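Uncharacterized protein (Rhodobacter sphaeroides, PDB 3PU2) is of unknown function but belongs to the AHA1 family of the SRPBCC superfamily and may be related to activators of the Hsp90 ATPase. Local coordinates at residues E4-P9 with E16-F21; P86-H91 with T107-P112; P39-A44 with E144-H149. One frame throughout, in Å; residues are numbered along the deposited sequence.

In the fold
The three contacts show how a helix-grip fold, in which an antiparallel sheet curls round a long C-terminal helix, is held by pairings between strands and by packing on that helix. Contact 1 joins strands 6-7 and 14-21 at one margin of the sheet, and contact 2 pairs strands 88-93 and 104-113 further across it, with centres about 14 Å apart. Contact 3 fixes the 39-44 loop to helix 139-156, its centre about 15 Å from contact 1 and about 18 Å from contact 2. Contact 1 closes first along the chain; contact 2 is nested within the span closed by contact 3. Arg-19 and Phe-21 of contact 1 touch Tyr-147 of contact 3, so sheet and helix meet.

Contact 1 of 3, residues E4-P9 with E16-F21; sequences EIQIGP and EFRRHF
Phe-17 lies alongside two isoleucines of the 4-9 segment, all three side chains pointing the same way from the backbone. Ile-7 reaches the rim of the ring with its delta carbon, CD1 standing near the ring plane 3.6 Å from Phe-17 CE1. Its CG1 sits beside its own backbone N and anti to the carbonyl carbon (chi1 -51°), which brings CD1 toward the Phe-17 ring. Ile-5 CD1 approaches the ring obliquely, 3.9 Å from Phe-17 CD1.

Beneath this apolar row the main chains pair antiparallel. Gln-6 and Arg-18 form a hydrogen-bonded pair: Gln-6 N donates to Arg-18 O at 3.0 Å, and Arg-18 N returns a bond to Gln-6 O at 3.1 Å. Gly-8 N then donates to Glu-16 O, also at 3.0 Å, continuing the run of bonds. At the other end, the aliphatic part of Arg-19 covers the backbone of Ile-5, with CD 3.8 Å from Ile-5 N, while a water links Glu-4 O to His-20 N.

The hairpin lies at the margin of the sheet. Strand 14-21 bonds on its other side to strand 116-124, through Phe-17, Arg-19 and Phe-21. Helix 139-156 meets it from the isoleucine side, where Arg-19 touches Tyr-147 and makes a salt bridge to Asp-151, and Phe-21 packs edge-to-face with Tyr-147.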
loop_
_atom_site.group_PDB
_atom_site.type_symbol
_atom_site.label_atom_id
_atom_site.label_comp_id
_atom_site.label_asym_id
_atom_site.label_seq_id
_atom_site.Cartn_x
_atom_site.Cartn_y
_atom_site.Cartn_z
ATOM N N GLU A 4 15.944 3.444 -4.443
ATOM C CA GLU A 4 14.578 3.594 -5.021
ATOM C C GLU A 4 13.844 2.252 -5.054
ATOM O O GLU A 4 14.376 1.236 -4.604
ATOM C CB GLU A 4 14.651 4.184 -6.433
ATOM C CG GLU A 4 13.358 4.864 -6.881
ATOM C CD GLU A 4 13.476 5.534 -8.239
ATOM O OE1 GLU A 4 14.378 6.386 -8.410
ATOM O OE2 GLU A 4 12.662 5.213 -9.133
ATOM N N ILE A 5 12.633 2.256 -5.606
ATOM C CA ILE A 5 11.782 1.069 -5.656
ATOM C C ILE A 5 12.201 -0.064 -6.594
ATOM O O ILE A 5 12.276 0.103 -7.813
ATOM C CB ILE A 5 10.336 1.467 -5.991
ATOM C CG1 ILE A 5 9.453 0.219 -6.024
ATOM C CG2 ILE A 5 10.315 2.269 -7.289
ATOM C CD1 ILE A 5 8.319 0.280 -7.015
ATOM N N GLN A 6 12.435 -1.233 -6.005
ATOM C CA GLN A 6 12.852 -2.414 -6.755
ATOM C C GLN A 6 11.730 -3.426 -6.970
ATOM O O GLN A 6 11.060 -3.847 -6.025
ATOM C CB GLN A 6 13.990 -3.137 -6.031
ATOM C CG GLN A 6 15.161 -2.271 -5.626
ATOM C CD GLN A 6 16.080 -2.982 -4.643
ATOM O OE1 GLN A 6 17.104 -2.434 -4.228
ATOM N NE2 GLN A 6 15.717 -4.208 -4.264
ATOM N N ILE A 7 11.539 -3.820 -8.221
ATOM C CA ILE A 7 10.543 -4.817 -8.564
ATOM C C ILE A 7 11.199 -6.162 -8.222
ATOM O O ILE A 7 12.385 -6.364 -8.486
ATOM C CB ILE A 7 10.224 -4.772 -10.079
ATOM C CG1 ILE A 7 9.900 -3.330 -10.504
ATOM C CG2 ILE A 7 9.095 -5.744 -10.411
ATOM C CD1 ILE A 7 8.725 -2.703 -9.784
ATOM N N GLY A 8 10.441 -7.069 -7.617
ATOM C CA GLY A 8 10.988 -8.368 -7.271
ATOM C C GLY A 8 10.609 -9.391 -8.324
ATOM O O GLY A 8 9.874 -9.068 -9.259
ATOM N N PRO A 9 11.098 -10.633 -8.215
ATOM C CA PRO A 9 10.760 -11.662 -9.209
ATOM C C PRO A 9 9.296 -12.120 -9.128
ATOM O O PRO A 9 8.609 -12.200 -10.144
ATOM C CB PRO A 9 11.754 -12.779 -8.898
ATOM C CG PRO A 9 11.950 -12.633 -7.396
ATOM C CD PRO A 9 12.056 -11.140 -7.213
ATOM N N GLU A 16 5.993 -8.496 -6.350
ATOM C CA GLU A 16 6.801 -8.098 -5.209
ATOM C C GLU A 16 7.440 -6.730 -5.405
ATOM O O GLU A 16 7.762 -6.343 -6.523
ATOM C CB GLU A 16 7.876 -9.164 -4.962
ATOM C CG GLU A 16 7.323 -10.510 -4.466
ATOM C CD GLU A 16 8.296 -11.674 -4.646
ATOM O OE1 GLU A 16 9.524 -11.467 -4.522
ATOM O OE2 GLU A 16 7.825 -12.804 -4.898
ATOM N N PHE A 17 7.603 -5.994 -4.310
ATOM C CA PHE A 17 8.208 -4.663 -4.354
ATOM C C PHE A 17 8.980 -4.465 -3.056
ATOM O O PHE A 17 8.634 -5.048 -2.028
ATOM C CB PHE A 17 7.138 -3.563 -4.461
ATOM C CG PHE A 17 6.206 -3.719 -5.630
ATOM C CD1 PHE A 17 6.536 -3.215 -6.875
ATOM C CD2 PHE A 17 4.994 -4.384 -5.480
ATOM C CE1 PHE A 17 5.672 -3.365 -7.958
ATOM C CE2 PHE A 17 4.122 -4.541 -6.561
ATOM C CZ PHE A 17 4.465 -4.029 -7.801
ATOM N N ARG A 18 10.022 -3.646 -3.114
ATOM C CA ARG A 18 10.843 -3.351 -1.948
ATOM C C ARG A 18 11.284 -1.900 -2.058
ATOM O O ARG A 18 11.599 -1.421 -3.143
ATOM C CB ARG A 18 12.071 -4.269 -1.904
ATOM C CG ARG A 18 11.744 -5.756 -1.801
ATOM C CD ARG A 18 12.955 -6.574 -1.380
ATOM N NE ARG A 18 13.993 -6.604 -2.406
ATOM C CZ ARG A 18 15.164 -7.221 -2.268
ATOM N NH1 ARG A 18 15.449 -7.861 -1.141
ATOM N NH2 ARG A 18 16.044 -7.206 -3.260
ATOM N N ARG A 19 11.310 -1.200 -0.936
ATOM C CA ARG A 19 11.700 0.197 -0.946
ATOM C C ARG A 19 12.276 0.628 0.400
ATOM O O ARG A 19 11.774 0.245 1.452
ATOM C CB ARG A 19 10.479 1.048 -1.302
ATOM C CG ARG A 19 10.632 2.551 -1.087
ATOM C CD ARG A 19 11.179 3.301 -2.305
ATOM N NE ARG A 19 10.542 4.613 -2.386
ATOM C CZ ARG A 19 11.159 5.781 -2.267
ATOM N NH1 ARG A 19 12.469 5.839 -2.066
ATOM N NH2 ARG A 19 10.450 6.897 -2.345
ATOM N N HIS A 20 13.336 1.427 0.357
ATOM C CA HIS A 20 13.975 1.917 1.568
ATOM C C HIS A 20 13.292 3.199 2.033
ATOM O O HIS A 20 12.804 3.985 1.226
ATOM C CB HIS A 20 15.448 2.197 1.299
ATOM C CG HIS A 20 16.209 2.632 2.510
ATOM N ND1 HIS A 20 16.496 1.779 3.553
ATOM C CD2 HIS A 20 16.736 3.832 2.847
ATOM C CE1 HIS A 20 17.170 2.434 4.481
ATOM N NE2 HIS A 20 17.329 3.681 4.078
ATOM N N PHE A 21 13.264 3.409 3.339
ATOM C CA PHE A 21 12.631 4.583 3.915
ATOM C C PHE A 21 13.485 5.034 5.088
ATOM O O PHE A 21 13.896 4.220 5.914
ATOM C CB PHE A 21 11.212 4.247 4.416
ATOM C CG PHE A 21 10.164 4.189 3.331
ATOM C CD1 PHE A 21 9.700 5.354 2.725
ATOM C CD2 PHE A 21 9.660 2.970 2.897
ATOM C CE1 PHE A 21 8.751 5.303 1.700
ATOM C CE2 PHE A 21 8.716 2.912 1.873
ATOM C CZ PHE A 21 8.264 4.082 1.276
HETATM O O HOH W 1 14.934 0.897 -1.647
#

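Contact 2 of 3, residues P86-H91 with T107-P112; sequences PHRLIH and TLQLLP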
loop_
_atom_site.group_PDB
_atom_site.type_symbol
_atom_site.label_atom_id
_atom_site.label_comp_id
_atom_site.label_asym_id
_atom_site.label_seq_id
_atom_site.Cartn_x
_atom_site.Cartn_y
_atom_site.Cartn_z
ATOM N N PRO A 86 5.688 -3.876 14.782
ATOM C CA PRO A 86 5.509 -3.201 13.495
ATOM C C PRO A 86 5.940 -3.889 12.190
ATOM O O PRO A 86 5.938 -3.255 11.134
ATOM C CB PRO A 86 6.037 -1.816 13.775
ATOM C CG PRO A 86 7.251 -2.125 14.618
ATOM C CD PRO A 86 6.825 -3.276 15.515
ATOM N N HIS A 87 6.263 -5.176 12.234
ATOM C CA HIS A 87 6.946 -5.841 11.132
ATOM C C HIS A 87 6.086 -6.528 10.096
ATOM O O HIS A 87 6.567 -6.857 9.011
ATOM C CB HIS A 87 7.961 -6.874 11.642
ATOM C CG HIS A 87 7.890 -7.145 13.115
ATOM N ND1 HIS A 87 8.629 -6.435 14.038
ATOM C CD2 HIS A 87 7.205 -8.078 13.822
ATOM C CE1 HIS A 87 8.407 -6.922 15.247
ATOM N NE2 HIS A 87 7.545 -7.918 15.144
ATOM N N ARG A 88 4.828 -6.765 10.417
ATOM C CA ARG A 88 4.000 -7.467 9.457
ATOM C C ARG A 88 2.527 -7.126 9.524
ATOM O O ARG A 88 1.973 -6.903 10.596
ATOM C CB ARG A 88 4.197 -8.972 9.643
ATOM C CG ARG A 88 3.935 -9.770 8.396
ATOM C CD ARG A 88 4.339 -11.227 8.554
ATOM N NE ARG A 88 3.517 -11.934 9.530
ATOM C CZ ARG A 88 3.147 -13.204 9.400
ATOM N NH1 ARG A 88 3.525 -13.898 8.335
ATOM N NH2 ARG A 88 2.403 -13.781 10.331
ATOM N N LEU A 89 1.900 -7.067 8.358
ATOM C CA LEU A 89 0.470 -6.788 8.259
ATOM C C LEU A 89 -0.012 -7.445 6.985
ATOM O O LEU A 89 0.650 -7.390 5.940
ATOM C CB LEU A 89 0.180 -5.288 8.199
ATOM C CG LEU A 89 -1.312 -4.955 8.089
ATOM C CD1 LEU A 89 -1.839 -4.547 9.432
ATOM C CD2 LEU A 89 -1.518 -3.814 7.110
ATOM N N ILE A 90 -1.166 -8.082 7.076
ATOM C CA ILE A 90 -1.740 -8.768 5.937
ATOM C C ILE A 90 -3.216 -8.414 5.873
ATOM O O ILE A 90 -3.934 -8.464 6.890
ATOM C CB ILE A 90 -1.617 -10.283 6.095
ATOM C CG1 ILE A 90 -0.153 -10.665 6.296
ATOM C CG2 ILE A 90 -2.225 -10.973 4.884
ATOM C CD1 ILE A 90 0.076 -12.137 6.569
ATOM N N HIS A 91 -3.666 -8.025 4.690
ATOM C CA HIS A 91 -5.066 -7.708 4.527
ATOM C C HIS A 91 -5.468 -8.044 3.123
ATOM O O HIS A 91 -4.621 -8.245 2.245
ATOM C CB HIS A 91 -5.350 -6.231 4.799
ATOM C CG HIS A 91 -4.759 -5.291 3.791
ATOM N ND1 HIS A 91 -3.568 -4.628 3.998
ATOM C CD2 HIS A 91 -5.211 -4.884 2.581
ATOM C CE1 HIS A 91 -3.312 -3.852 2.959
ATOM N NE2 HIS A 91 -4.294 -3.990 2.086
ATOM N N THR A 107 0.678 -8.278 1.396
ATOM C CA THR A 107 1.566 -8.538 2.524
ATOM C C THR A 107 2.650 -7.474 2.683
ATOM O O THR A 107 3.419 -7.217 1.766
ATOM C CB THR A 107 2.250 -9.913 2.342
ATOM O OG1 THR A 107 1.275 -10.873 1.906
ATOM C CG2 THR A 107 2.888 -10.386 3.646
ATOM N N LEU A 108 2.705 -6.860 3.855
ATOM C CA LEU A 108 3.704 -5.840 4.130
ATOM C C LEU A 108 4.624 -6.322 5.234
ATOM O O LEU A 108 4.184 -6.665 6.331
ATOM C CB LEU A 108 3.050 -4.531 4.587
ATOM C CG LEU A 108 1.964 -3.937 3.687
ATOM C CD1 LEU A 108 1.212 -2.889 4.477
ATOM C CD2 LEU A 108 2.557 -3.347 2.409
ATOM N N GLN A 109 5.909 -6.327 4.941
ATOM C CA GLN A 109 6.901 -6.754 5.910
ATOM C C GLN A 109 7.889 -5.602 6.112
ATOM O O GLN A 109 8.449 -5.079 5.145
ATOM C CB GLN A 109 7.634 -7.984 5.368
ATOM C CG GLN A 109 8.097 -8.992 6.408
ATOM C CD GLN A 109 7.379 -10.325 6.260
ATOM O OE1 GLN A 109 7.098 -10.775 5.146
ATOM N NE2 GLN A 109 7.088 -10.969 7.385
ATOM N N LEU A 110 8.091 -5.205 7.364
ATOM C CA LEU A 110 9.022 -4.130 7.688
ATOM C C LEU A 110 10.240 -4.638 8.476
ATOM O O LEU A 110 10.119 -5.000 9.642
ATOM C CB LEU A 110 8.320 -3.038 8.497
ATOM C CG LEU A 110 7.224 -2.203 7.837
ATOM C CD1 LEU A 110 5.915 -2.971 7.811
ATOM C CD2 LEU A 110 7.045 -0.926 8.634
ATOM N N LEU A 111 11.406 -4.664 7.833
ATOM C CA LEU A 111 12.639 -5.111 8.482
ATOM C C LEU A 111 13.659 -3.979 8.535
ATOM O O LEU A 111 13.925 -3.328 7.525
ATOM C CB LEU A 111 13.250 -6.305 7.741
ATOM C CG LEU A 111 13.360 -6.205 6.218
ATOM C CD1 LEU A 111 14.561 -6.994 5.727
ATOM C CD2 LEU A 111 12.074 -6.717 5.587
ATOM N N PRO A 112 14.240 -3.724 9.720
ATOM C CA PRO A 112 15.232 -2.657 9.870
ATOM C C PRO A 112 16.468 -2.935 9.035
ATOM O O PRO A 112 17.005 -4.038 9.064
ATOM C CB PRO A 112 15.540 -2.673 11.363
ATOM C CG PRO A 112 14.263 -3.166 11.963
ATOM C CD PRO A 112 13.896 -4.295 11.033
#
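His-87 O takes the shortest backbone bond between the two segments, from Leu-110 N at 2.8 Å, and the CA of Gln-109 approaches this oxygen in a CA-H...O contact. In the beta hairpin of strands 88-93 and 104-113, Leu-89 and Leu-108 make a hydrogen-bonded pair: Leu-89 N donates to Leu-108 O at 3.1 Å, and Leu-108 N to Leu-89 O at 3.0 Å with an N-H...O angle of 174°.

Their side chains run side by side, Leu-89 CD2 meeting Leu-108 CD1 at 3.9 Å. Leu-110 lays its branched end against Pro-86 O. On the reverse face Arg-88 and Gln-109 form a non-hydrogen-bonded pair with side chains alongside, and Ile-90 CG1 touches Thr-107 CG2 at 4.0 Å. Ile-90 CD1 also lies over one face of the Arg-88 guanidinium, toward its rim; the charge is met by a salt bridge to Glu-84. His-87 and Arg-88 both stand opposite Glu-84, a classic beta bulge beside strand 73-84.

The chemistry divides by face: Leu-89 meets Trp-29 and Leu-110 meets Leu-28, both of helix 25-33, whereas Arg-88, Ile-90, Thr-107 and Gln-109 stay partly exposed, consistent with one face toward the core.

Contact 3 of 3, residues P39-A44 with E144-H149; sequences PAWLFA and EEAYRH
His-149 is laid flat against the ring of Phe-43 in an offset stack, the centroids 4.3 Å apart and the planes only 9° from parallel. The touching corners are His-149 CE1 and Phe-43 CZ, each displaced toward the rim of the other ring. Phe-43 reaches this position by setting CG between its backbone N and carbonyl carbon (chi1 65°), the less common choice for an aromatic side chain. Over the opposite face of the imidazole stands the carbonyl oxygen of Glu-145, one helical turn back, so the ring is held between a phenyl group and the helix backbone.

Its rotation is set at the edge. ND1 donates to Trp-41 O at 2.9 Å, with the acceptor close to the ring plane and the donor on a lone pair of the carbonyl. The same oxygen accepts from Phe-43 N at 3.0 Å, closing an inverse gamma turn centred on Leu-42. Replacing His-149 by an alanine would probably cost this carbonyl its donor from the helix and leave one face of Phe-43 without its stacking partner.

Trp-41 has a like first torsion (chi1 68°), and its indole lies alongside the helix, next to Tyr-147. CE3 brings the ring edge to Ala-146 O at 3.5 Å, CZ3 lies 3.9 Å from Tyr-147 CD1, and Leu-42 CB covers one indole face. In the fold, the 39-44 loop joins helix 139-156 to helix 25-33 and strands 49-54 and 61-67: Trp-41 NE1 bonds to Ala-31 O, Leu-42 O accepts from Trp-66 NE1, and the side chain of Leu-42 touches Met-49.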
loop_
_atom_site.group_PDB
_atom_site.type_symbol
_atom_site.label_atom_id
_atom_site.label_comp_id
_atom_site.label_asym_id
_atom_site.label_seq_id
_atom_site.Cartn_x
_atom_site.Cartn_y
_atom_site.Cartn_z
ATOM N N PRO A 39 -3.778 9.665 4.173
ATOM C CA PRO A 39 -4.238 10.612 3.153
ATOM C C PRO A 39 -3.160 11.583 2.681
ATOM O O PRO A 39 -3.193 12.061 1.544
ATOM C CB PRO A 39 -5.381 11.343 3.860
ATOM C CG PRO A 39 -5.922 10.307 4.776
ATOM C CD PRO A 39 -4.659 9.711 5.350
ATOM N N ALA A 40 -2.208 11.866 3.562
ATOM C CA ALA A 40 -1.138 12.794 3.262
ATOM C C ALA A 40 -0.032 12.280 2.333
ATOM O O ALA A 40 0.934 12.995 2.069
ATOM C CB ALA A 40 -0.538 13.296 4.561
ATOM N N TRP A 41 -0.157 11.052 1.838
ATOM C CA TRP A 41 0.853 10.525 0.921
ATOM C C TRP A 41 0.340 9.481 -0.061
ATOM O O TRP A 41 0.723 9.485 -1.229
ATOM C CB TRP A 41 2.036 9.930 1.678
ATOM C CG TRP A 41 1.731 8.695 2.444
ATOM C CD1 TRP A 41 1.255 8.610 3.733
ATOM C CD2 TRP A 41 1.883 7.348 1.986
ATOM N NE1 TRP A 41 1.106 7.291 4.097
ATOM C CE2 TRP A 41 1.483 6.495 3.045
ATOM C CE3 TRP A 41 2.314 6.773 0.784
ATOM C CZ2 TRP A 41 1.506 5.100 2.932
ATOM C CZ3 TRP A 41 2.333 5.376 0.678
ATOM C CH2 TRP A 41 1.929 4.560 1.749
ATOM N N LEU A 42 -0.528 8.593 0.405
ATOM C CA LEU A 42 -1.071 7.537 -0.444
ATOM C C LEU A 42 -2.228 7.979 -1.345
ATOM O O LEU A 42 -3.393 7.682 -1.087
ATOM C CB LEU A 42 -1.517 6.363 0.418
ATOM C CG LEU A 42 -2.122 5.187 -0.349
ATOM C CD1 LEU A 42 -1.146 4.677 -1.406
ATOM C CD2 LEU A 42 -2.471 4.095 0.649
ATOM N N PHE A 43 -1.877 8.682 -2.412
ATOM C CA PHE A 43 -2.841 9.181 -3.378
ATOM C C PHE A 43 -2.112 9.420 -4.694
ATOM O O PHE A 43 -0.889 9.554 -4.713
ATOM C CB PHE A 43 -3.430 10.491 -2.883
ATOM C CG PHE A 43 -2.434 11.591 -2.786
ATOM C CD1 PHE A 43 -2.234 12.469 -3.850
ATOM C CD2 PHE A 43 -1.676 11.757 -1.627
ATOM C CE1 PHE A 43 -1.291 13.504 -3.764
ATOM C CE2 PHE A 43 -0.721 12.793 -1.522
ATOM C CZ PHE A 43 -0.531 13.670 -2.599
ATOM N N ALA A 44 -2.853 9.450 -5.798
ATOM C CA ALA A 44 -2.229 9.711 -7.092
ATOM C C ALA A 44 -2.545 11.151 -7.503
ATOM O O ALA A 44 -3.348 11.829 -6.856
ATOM C CB ALA A 44 -2.732 8.737 -8.131
ATOM N N GLU A 144 5.310 4.332 -6.721
ATOM C CA GLU A 144 6.561 5.033 -6.446
ATOM C C GLU A 144 6.271 6.515 -6.240
ATOM O O GLU A 144 6.883 7.168 -5.393
ATOM C CB GLU A 144 7.567 4.835 -7.584
ATOM C CG GLU A 144 8.907 5.578 -7.402
ATOM C CD GLU A 144 9.536 5.417 -6.008
ATOM O OE1 GLU A 144 9.473 4.312 -5.436
ATOM O OE2 GLU A 144 10.113 6.400 -5.489
ATOM N N GLU A 145 5.329 7.050 -7.006
ATOM C CA GLU A 145 4.970 8.450 -6.849
ATOM C C GLU A 145 4.450 8.636 -5.415
ATOM O O GLU A 145 4.681 9.677 -4.785
ATOM C CB GLU A 145 3.894 8.840 -7.872
ATOM C CG GLU A 145 3.346 10.260 -7.730
ATOM C CD GLU A 145 2.290 10.596 -8.785
ATOM O OE1 GLU A 145 1.289 9.848 -8.904
ATOM O OE2 GLU A 145 2.460 11.614 -9.497
ATOM N N ALA A 146 3.762 7.622 -4.895
ATOM C CA ALA A 146 3.230 7.705 -3.548
ATOM C C ALA A 146 4.347 7.638 -2.518
ATOM O O ALA A 146 4.371 8.436 -1.578
ATOM C CB ALA A 146 2.218 6.597 -3.305
ATOM N N TYR A 147 5.272 6.695 -2.680
ATOM C CA TYR A 147 6.371 6.590 -1.729
ATOM C C TYR A 147 7.167 7.885 -1.698
ATOM O O TYR A 147 7.634 8.316 -0.636
ATOM C CB TYR A 147 7.270 5.408 -2.065
ATOM C CG TYR A 147 6.583 4.083 -1.849
ATOM C CD1 TYR A 147 5.630 3.929 -0.840
ATOM C CD2 TYR A 147 6.873 2.979 -2.652
ATOM C CE1 TYR A 147 4.989 2.717 -0.639
ATOM C CE2 TYR A 147 6.231 1.760 -2.455
ATOM C CZ TYR A 147 5.297 1.643 -1.452
ATOM O OH TYR A 147 4.671 0.447 -1.252
ATOM N N ARG A 148 7.300 8.521 -2.858
ATOM C CA ARG A 148 8.003 9.794 -2.928
ATOM C C ARG A 148 7.269 10.752 -1.985
ATOM O O ARG A 148 7.881 11.479 -1.216
ATOM C CB ARG A 148 7.993 10.323 -4.362
ATOM C CG ARG A 148 9.074 11.348 -4.648
ATOM C CD ARG A 148 9.234 11.597 -6.143
ATOM N NE ARG A 148 9.769 10.434 -6.855
ATOM C CZ ARG A 148 9.035 9.578 -7.560
ATOM N NH1 ARG A 148 7.723 9.747 -7.657
ATOM N NH2 ARG A 148 9.620 8.559 -8.176
ATOM N N HIS A 149 5.943 10.735 -2.042
ATOM C CA HIS A 149 5.133 11.569 -1.160
ATOM C C HIS A 149 5.466 11.249 0.291
ATOM O O HIS A 149 5.612 12.151 1.121
ATOM C CB HIS A 149 3.651 11.284 -1.372
ATOM C CG HIS A 149 3.134 11.722 -2.698
ATOM N ND1 HIS A 149 2.023 11.154 -3.283
ATOM C CD2 HIS A 149 3.546 12.698 -3.539
ATOM C CE1 HIS A 149 1.773 11.761 -4.427
ATOM N NE2 HIS A 149 2.682 12.702 -4.606
#